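Local atomic coordinates of TqaA (Penicillium aethiopicum, PDB entry 5DLK), a protein that is a fungal nonribosomal peptide synthetase, represented here by its terminal condensation-like (CT) domain, which probably closes the finished peptide into a macrocycle. Residues G263-P275 / R432-Q446. Numbering follows the deposited sequence.
Sequences GQTLWTFKGIVPP and RLEVQVCANSRVLGQ. With EDO (1,2-ethanediol), chain F; EDO (1,2-ethanediol), chain E.
Trp267 CG stands anti to its carbonyl carbon (chi1 -74°) and Cys438 SG anti to its backbone N (chi1 -175°), which lays the thiol over one indole face. They are a non-hydrogen-bonded pair of two antiparallel strands, 265-272 and 433-440, at the edge of a mixed sheet in the condensation-type fold; strand 265-272 is outermost in the chain. Cys438 SG sits 3.7 Å from the centroid of the Trp267 five-membered ring, a sulfur-aromatic contact, while Cys438 CB makes a CH-pi contact with the six-membered ring. O2 of the chain F ethanediol, probably from the crystallisation liquor, lies over the opposite face of the Trp267 ring. Paired backbone bonds hold the register, among them Val437 N to Thr268 O at 2.7 Å. Beside Trp267, Gln436 CG meets the edge of the Phe269 ring, 3.5 Å from Phe269 CD1, with the amide nearly upright to the ring. Gln436 NE2 donates to the anti lone pair of Glu434 OE2 (2.8 Å), and Arg432 NE bridges to Glu434 OE1, approaching from above the carboxylate plane. A leucine in place of Gln436 would probably cost Glu434 OE2 this amide donor and let the carboxylate turn more easily. On the sheet face that carries Leu266 and Thr268, helix 446-465 starts against the strands, and Gln446 NE2, also bonded to Thr450, donates to Thr268 OG1 at 2.9 Å. At the far end Ser441 OG accepts from Gln264 N at 2.8 Å, with a nearly straight N-H...O angle of 162°.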
loop_
_atom_site.group_PDB
_atom_site.type_symbol
_atom_site.label_atom_id
_atom_site.label_comp_id
_atom_site.label_asym_id
_atom_site.label_seq_id
_atom_site.Cartn_x
_atom_site.Cartn_y
_atom_site.Cartn_z
ATOM N N GLY A 263 -5.157 -0.075 -23.646
ATOM C CA GLY A 263 -4.222 -1.125 -23.263
ATOM C C GLY A 263 -4.616 -1.817 -21.970
ATOM O O GLY A 263 -5.661 -1.510 -21.387
ATOM N N GLN A 264 -3.789 -2.752 -21.506
ATOM C CA GLN A 264 -4.127 -3.466 -20.281
ATOM C C GLN A 264 -2.976 -3.521 -19.285
ATOM O O GLN A 264 -1.806 -3.351 -19.644
ATOM C CB GLN A 264 -4.585 -4.883 -20.599
ATOM C CG GLN A 264 -3.490 -5.786 -21.117
ATOM C CD GLN A 264 -4.001 -7.198 -21.392
ATOM O OE1 GLN A 264 -5.158 -7.519 -21.099
ATOM N NE2 GLN A 264 -3.143 -8.042 -21.961
ATOM N N THR A 265 -3.338 -3.747 -18.033
ATOM C CA THR A 265 -2.362 -3.895 -16.965
ATOM C C THR A 265 -1.599 -5.181 -17.220
ATOM O O THR A 265 -2.215 -6.240 -17.391
ATOM C CB THR A 265 -3.046 -3.951 -15.602
ATOM O OG1 THR A 265 -3.722 -2.712 -15.357
ATOM C CG2 THR A 265 -2.033 -4.227 -14.483
ATOM N N LEU A 266 -0.275 -5.087 -17.297
ATOM C CA LEU A 266 0.565 -6.272 -17.427
ATOM C C LEU A 266 1.447 -6.448 -16.203
ATOM O O LEU A 266 2.099 -5.486 -15.761
ATOM C CB LEU A 266 1.471 -6.196 -18.663
ATOM C CG LEU A 266 0.864 -6.083 -20.052
ATOM C CD1 LEU A 266 1.996 -6.141 -21.084
ATOM C CD2 LEU A 266 -0.096 -7.225 -20.251
ATOM N N TRP A 267 1.475 -7.670 -15.675
ATOM C CA TRP A 267 2.454 -8.062 -14.666
ATOM C C TRP A 267 3.523 -8.944 -15.297
ATOM O O TRP A 267 3.213 -9.904 -16.022
ATOM C CB TRP A 267 1.806 -8.830 -13.513
ATOM C CG TRP A 267 1.006 -8.017 -12.572
ATOM C CD1 TRP A 267 -0.299 -7.643 -12.712
ATOM C CD2 TRP A 267 1.447 -7.489 -11.317
ATOM N NE1 TRP A 267 -0.697 -6.910 -11.613
ATOM C CE2 TRP A 267 0.354 -6.801 -10.744
ATOM C CE3 TRP A 267 2.661 -7.528 -10.621
ATOM C CZ2 TRP A 267 0.439 -6.158 -9.506
ATOM C CZ3 TRP A 267 2.748 -6.885 -9.395
ATOM C CH2 TRP A 267 1.637 -6.213 -8.844
ATOM N N THR A 268 4.779 -8.653 -14.998
ATOM C CA THR A 268 5.885 -9.424 -15.562
ATOM C C THR A 268 6.840 -9.812 -14.436
ATOM O O THR A 268 7.187 -8.982 -13.597
ATOM C CB THR A 268 6.607 -8.626 -16.665
ATOM O OG1 THR A 268 5.650 -8.260 -17.676
ATOM C CG2 THR A 268 7.743 -9.449 -17.291
ATOM N N PHE A 269 7.231 -11.085 -14.390
ATOM C CA PHE A 269 7.967 -11.600 -13.229
ATOM C C PHE A 269 9.305 -12.177 -13.636
ATOM O O PHE A 269 9.417 -12.807 -14.685
ATOM C CB PHE A 269 7.153 -12.697 -12.511
ATOM C CG PHE A 269 5.759 -12.282 -12.130
ATOM C CD1 PHE A 269 5.525 -11.616 -10.939
ATOM C CD2 PHE A 269 4.675 -12.573 -12.949
ATOM C CE1 PHE A 269 4.234 -11.232 -10.572
ATOM C CE2 PHE A 269 3.388 -12.191 -12.587
ATOM C CZ PHE A 269 3.174 -11.522 -11.394
ATOM N N LYS A 270 10.311 -11.995 -12.788
ATOM C CA LYS A 270 11.611 -12.645 -12.976
ATOM C C LYS A 270 12.164 -13.033 -11.612
ATOM O O LYS A 270 12.356 -12.183 -10.743
ATOM C CB LYS A 270 12.588 -11.730 -13.724
ATOM C CG LYS A 270 13.985 -12.324 -13.987
ATOM C CD LYS A 270 13.883 -13.654 -14.712
ATOM C CE LYS A 270 15.094 -13.922 -15.609
ATOM N NZ LYS A 270 16.296 -14.279 -14.842
ATOM N N GLY A 271 12.412 -14.322 -11.404
ATOM C CA GLY A 271 12.994 -14.748 -10.141
ATOM C C GLY A 271 14.490 -14.970 -10.230
ATOM O O GLY A 271 14.996 -15.481 -11.236
ATOM N N ILE A 272 15.206 -14.584 -9.180
ATOM C CA ILE A 272 16.643 -14.831 -9.093
ATOM C C ILE A 272 16.985 -15.475 -7.774
ATOM O O ILE A 272 16.192 -15.428 -6.849
ATOM C CB ILE A 272 17.478 -13.535 -9.236
ATOM C CG1 ILE A 272 17.078 -12.514 -8.163
ATOM C CG2 ILE A 272 17.283 -12.941 -10.602
ATOM C CD1 ILE A 272 18.006 -11.270 -8.153
ATOM N N VAL A 273 18.165 -16.097 -7.708
ATOM C CA VAL A 273 18.702 -16.597 -6.456
ATOM C C VAL A 273 18.700 -15.464 -5.433
ATOM O O VAL A 273 19.097 -14.357 -5.785
ATOM C CB VAL A 273 20.121 -17.116 -6.642
ATOM C CG1 VAL A 273 20.698 -17.563 -5.306
ATOM C CG2 VAL A 273 20.120 -18.244 -7.684
ATOM N N PRO A 274 18.225 -15.724 -4.196
ATOM C CA PRO A 274 18.175 -14.655 -3.186
ATOM C C PRO A 274 19.557 -14.055 -2.998
ATOM O O PRO A 274 20.520 -14.782 -2.724
ATOM C CB PRO A 274 17.693 -15.375 -1.931
ATOM C CG PRO A 274 16.794 -16.463 -2.481
ATOM C CD PRO A 274 17.530 -16.942 -3.733
ATOM N N PRO A 275 19.672 -12.739 -3.212
ATOM C CA PRO A 275 21.001 -12.130 -3.181
ATOM C C PRO A 275 21.654 -12.222 -1.816
ATOM O O PRO A 275 20.982 -12.182 -0.785
ATOM C CB PRO A 275 20.731 -10.668 -3.551
ATOM C CG PRO A 275 19.430 -10.686 -4.267
ATOM C CD PRO A 275 18.635 -11.802 -3.671
ATOM N N ARG A 432 13.604 -17.551 -3.742
ATOM C CA ARG A 432 13.862 -16.614 -4.833
ATOM C C ARG A 432 13.591 -15.177 -4.379
ATOM O O ARG A 432 12.762 -14.945 -3.490
ATOM C CB ARG A 432 12.991 -16.942 -6.046
ATOM C CG ARG A 432 11.503 -16.614 -5.825
ATOM C CD ARG A 432 10.593 -17.300 -6.816
ATOM N NE ARG A 432 9.210 -16.832 -6.697
ATOM C CZ ARG A 432 8.373 -17.193 -5.725
ATOM N NH1 ARG A 432 8.776 -18.028 -4.771
ATOM N NH2 ARG A 432 7.130 -16.718 -5.706
ATOM N N LEU A 433 14.320 -14.227 -4.961
ATOM C CA LEU A 433 13.880 -12.828 -4.933
ATOM C C LEU A 433 13.133 -12.626 -6.232
ATOM O O LEU A 433 13.677 -12.852 -7.310
ATOM C CB LEU A 433 15.058 -11.848 -4.804
ATOM C CG LEU A 433 14.666 -10.358 -4.855
ATOM C CD1 LEU A 433 14.038 -9.921 -3.549
ATOM C CD2 LEU A 433 15.864 -9.467 -5.187
ATOM N N GLU A 434 11.866 -12.244 -6.145
ATOM C CA GLU A 434 11.074 -12.080 -7.355
ATOM C C GLU A 434 10.957 -10.614 -7.741
ATOM O O GLU A 434 10.452 -9.811 -6.963
ATOM C CB GLU A 434 9.690 -12.686 -7.163
ATOM C CG GLU A 434 8.928 -12.813 -8.450
ATOM C CD GLU A 434 7.678 -13.644 -8.269
ATOM O OE1 GLU A 434 7.765 -14.884 -8.403
ATOM O OE2 GLU A 434 6.632 -13.052 -7.962
ATOM N N VAL A 435 11.463 -10.272 -8.919
ATOM C CA VAL A 435 11.331 -8.930 -9.454
ATOM C C VAL A 435 10.048 -8.900 -10.276
ATOM O O VAL A 435 9.862 -9.709 -11.187
ATOM C CB VAL A 435 12.573 -8.536 -10.302
ATOM C CG1 VAL A 435 12.394 -7.174 -10.968
ATOM C CG2 VAL A 435 13.856 -8.597 -9.450
ATOM N N GLN A 436 9.147 -7.983 -9.936
ATOM C CA GLN A 436 7.865 -7.889 -10.610
ATOM C C GLN A 436 7.730 -6.515 -11.238
ATOM O O GLN A 436 7.935 -5.505 -10.568
ATOM C CB GLN A 436 6.724 -8.118 -9.618
ATOM C CG GLN A 436 6.944 -9.326 -8.702
ATOM C CD GLN A 436 5.905 -9.419 -7.601
ATOM O OE1 GLN A 436 5.261 -8.429 -7.258
ATOM N NE2 GLN A 436 5.729 -10.618 -7.049
ATOM N N VAL A 437 7.386 -6.466 -12.515
ATOM C CA VAL A 437 7.103 -5.193 -13.161
ATOM C C VAL A 437 5.607 -5.113 -13.428
ATOM O O VAL A 437 5.007 -6.078 -13.942
ATOM C CB VAL A 437 7.885 -5.039 -14.484
ATOM C CG1 VAL A 437 7.448 -3.769 -15.211
ATOM C CG2 VAL A 437 9.401 -5.062 -14.223
ATOM N N CYS A 438 5.005 -3.978 -13.072
ATOM C CA CYS A 438 3.579 -3.771 -13.319
ATOM C C CYS A 438 3.361 -2.425 -13.996
ATOM O O CYS A 438 3.714 -1.364 -13.451
ATOM C CB CYS A 438 2.780 -3.830 -12.012
ATOM S SG CYS A 438 0.980 -3.728 -12.296
ATOM N N ALA A 439 2.785 -2.465 -15.188
ATOM C CA ALA A 439 2.543 -1.246 -15.942
ATOM C C ALA A 439 1.519 -1.513 -17.022
ATOM O O ALA A 439 1.393 -2.635 -17.509
ATOM C CB ALA A 439 3.852 -0.720 -16.581
ATOM N N ASN A 440 0.822 -0.467 -17.419
ATOM C CA ASN A 440 -0.079 -0.576 -18.561
ATOM C C ASN A 440 0.693 -0.883 -19.848
ATOM O O ASN A 440 1.782 -0.359 -20.061
ATOM C CB ASN A 440 -0.879 0.707 -18.704
ATOM C CG ASN A 440 -1.986 0.570 -19.720
ATOM O OD1 ASN A 440 -1.749 0.703 -20.905
ATOM N ND2 ASN A 440 -3.187 0.276 -19.257
ATOM N N SER A 441 0.116 -1.715 -20.720
ATOM C CA SER A 441 0.812 -2.188 -21.905
ATOM C C SER A 441 1.104 -1.052 -22.879
ATOM O O SER A 441 1.974 -1.180 -23.742
ATOM C CB SER A 441 -0.014 -3.276 -22.611
ATOM O OG SER A 441 -1.302 -2.766 -22.896
ATOM N N ARG A 442 0.370 0.050 -22.753
ATOM C CA ARG A 442 0.627 1.219 -23.590
ATOM C C ARG A 442 1.903 1.924 -23.139
ATOM O O ARG A 442 2.594 2.539 -23.939
ATOM C CB ARG A 442 -0.519 2.222 -23.538
ATOM C CG ARG A 442 -1.837 1.788 -24.151
ATOM C CD ARG A 442 -2.909 2.737 -23.623
ATOM N NE ARG A 442 -2.384 3.392 -22.423
ATOM C CZ ARG A 442 -3.030 4.281 -21.678
ATOM N NH1 ARG A 442 -4.269 4.645 -21.992
ATOM N NH2 ARG A 442 -2.422 4.802 -20.611
ATOM N N VAL A 443 2.177 1.854 -21.840
ATOM C CA VAL A 443 3.343 2.509 -21.254
ATOM C C VAL A 443 4.572 1.649 -21.444
ATOM O O VAL A 443 5.625 2.115 -21.869
ATOM C CB VAL A 443 3.120 2.785 -19.754
ATOM C CG1 VAL A 443 4.395 3.355 -19.115
ATOM C CG2 VAL A 443 1.954 3.729 -19.574
ATOM N N LEU A 444 4.415 0.369 -21.150
ATOM C CA LEU A 444 5.504 -0.568 -21.272
ATOM C C LEU A 444 4.979 -1.855 -21.895
ATOM O O LEU A 444 4.218 -2.587 -21.261
ATOM C CB LEU A 444 6.109 -0.800 -19.887
ATOM C CG LEU A 444 7.522 -1.334 -19.743
ATOM C CD1 LEU A 444 8.589 -0.395 -20.366
ATOM C CD2 LEU A 444 7.798 -1.561 -18.264
ATOM N N GLY A 445 5.355 -2.117 -23.147
ATOM C CA GLY A 445 4.886 -3.291 -23.855
ATOM C C GLY A 445 5.479 -4.538 -23.242
ATOM O O GLY A 445 6.468 -4.452 -22.510
ATOM N N GLN A 446 4.882 -5.692 -23.527
ATOM C CA GLN A 446 5.329 -6.936 -22.909
ATOM C C GLN A 446 6.824 -7.234 -23.097
ATOM O O GLN A 446 7.505 -7.569 -22.126
ATOM C CB GLN A 446 4.527 -8.129 -23.427
ATOM C CG GLN A 446 4.927 -9.431 -22.728
ATOM C CD GLN A 446 4.685 -9.372 -21.219
ATOM O OE1 GLN A 446 3.543 -9.409 -20.763
ATOM N NE2 GLN A 446 5.763 -9.268 -20.444
HETATM C C1 EDO F . 1.333 -10.614 -8.220
HETATM O O1 EDO F . 2.298 -9.995 -7.354
HETATM C C2 EDO F . 0.000 -9.878 -8.119
HETATM O O2 EDO F . -0.704 -9.992 -9.364
HETATM C C1 EDO E . -4.297 -6.546 -12.384
HETATM O O1 EDO E . -3.488 -6.081 -11.276
HETATM C C2 EDO E . -5.792 -6.659 -12.034
HETATM O O2 EDO E . -6.408 -5.366 -11.851
HETATM O O HOH W 1 -3.276 -0.180 -16.249
HETATM O O HOH W 2 3.345 -10.849 -18.502
HETATM O O HOH W 3 4.738 -5.721 -17.082
#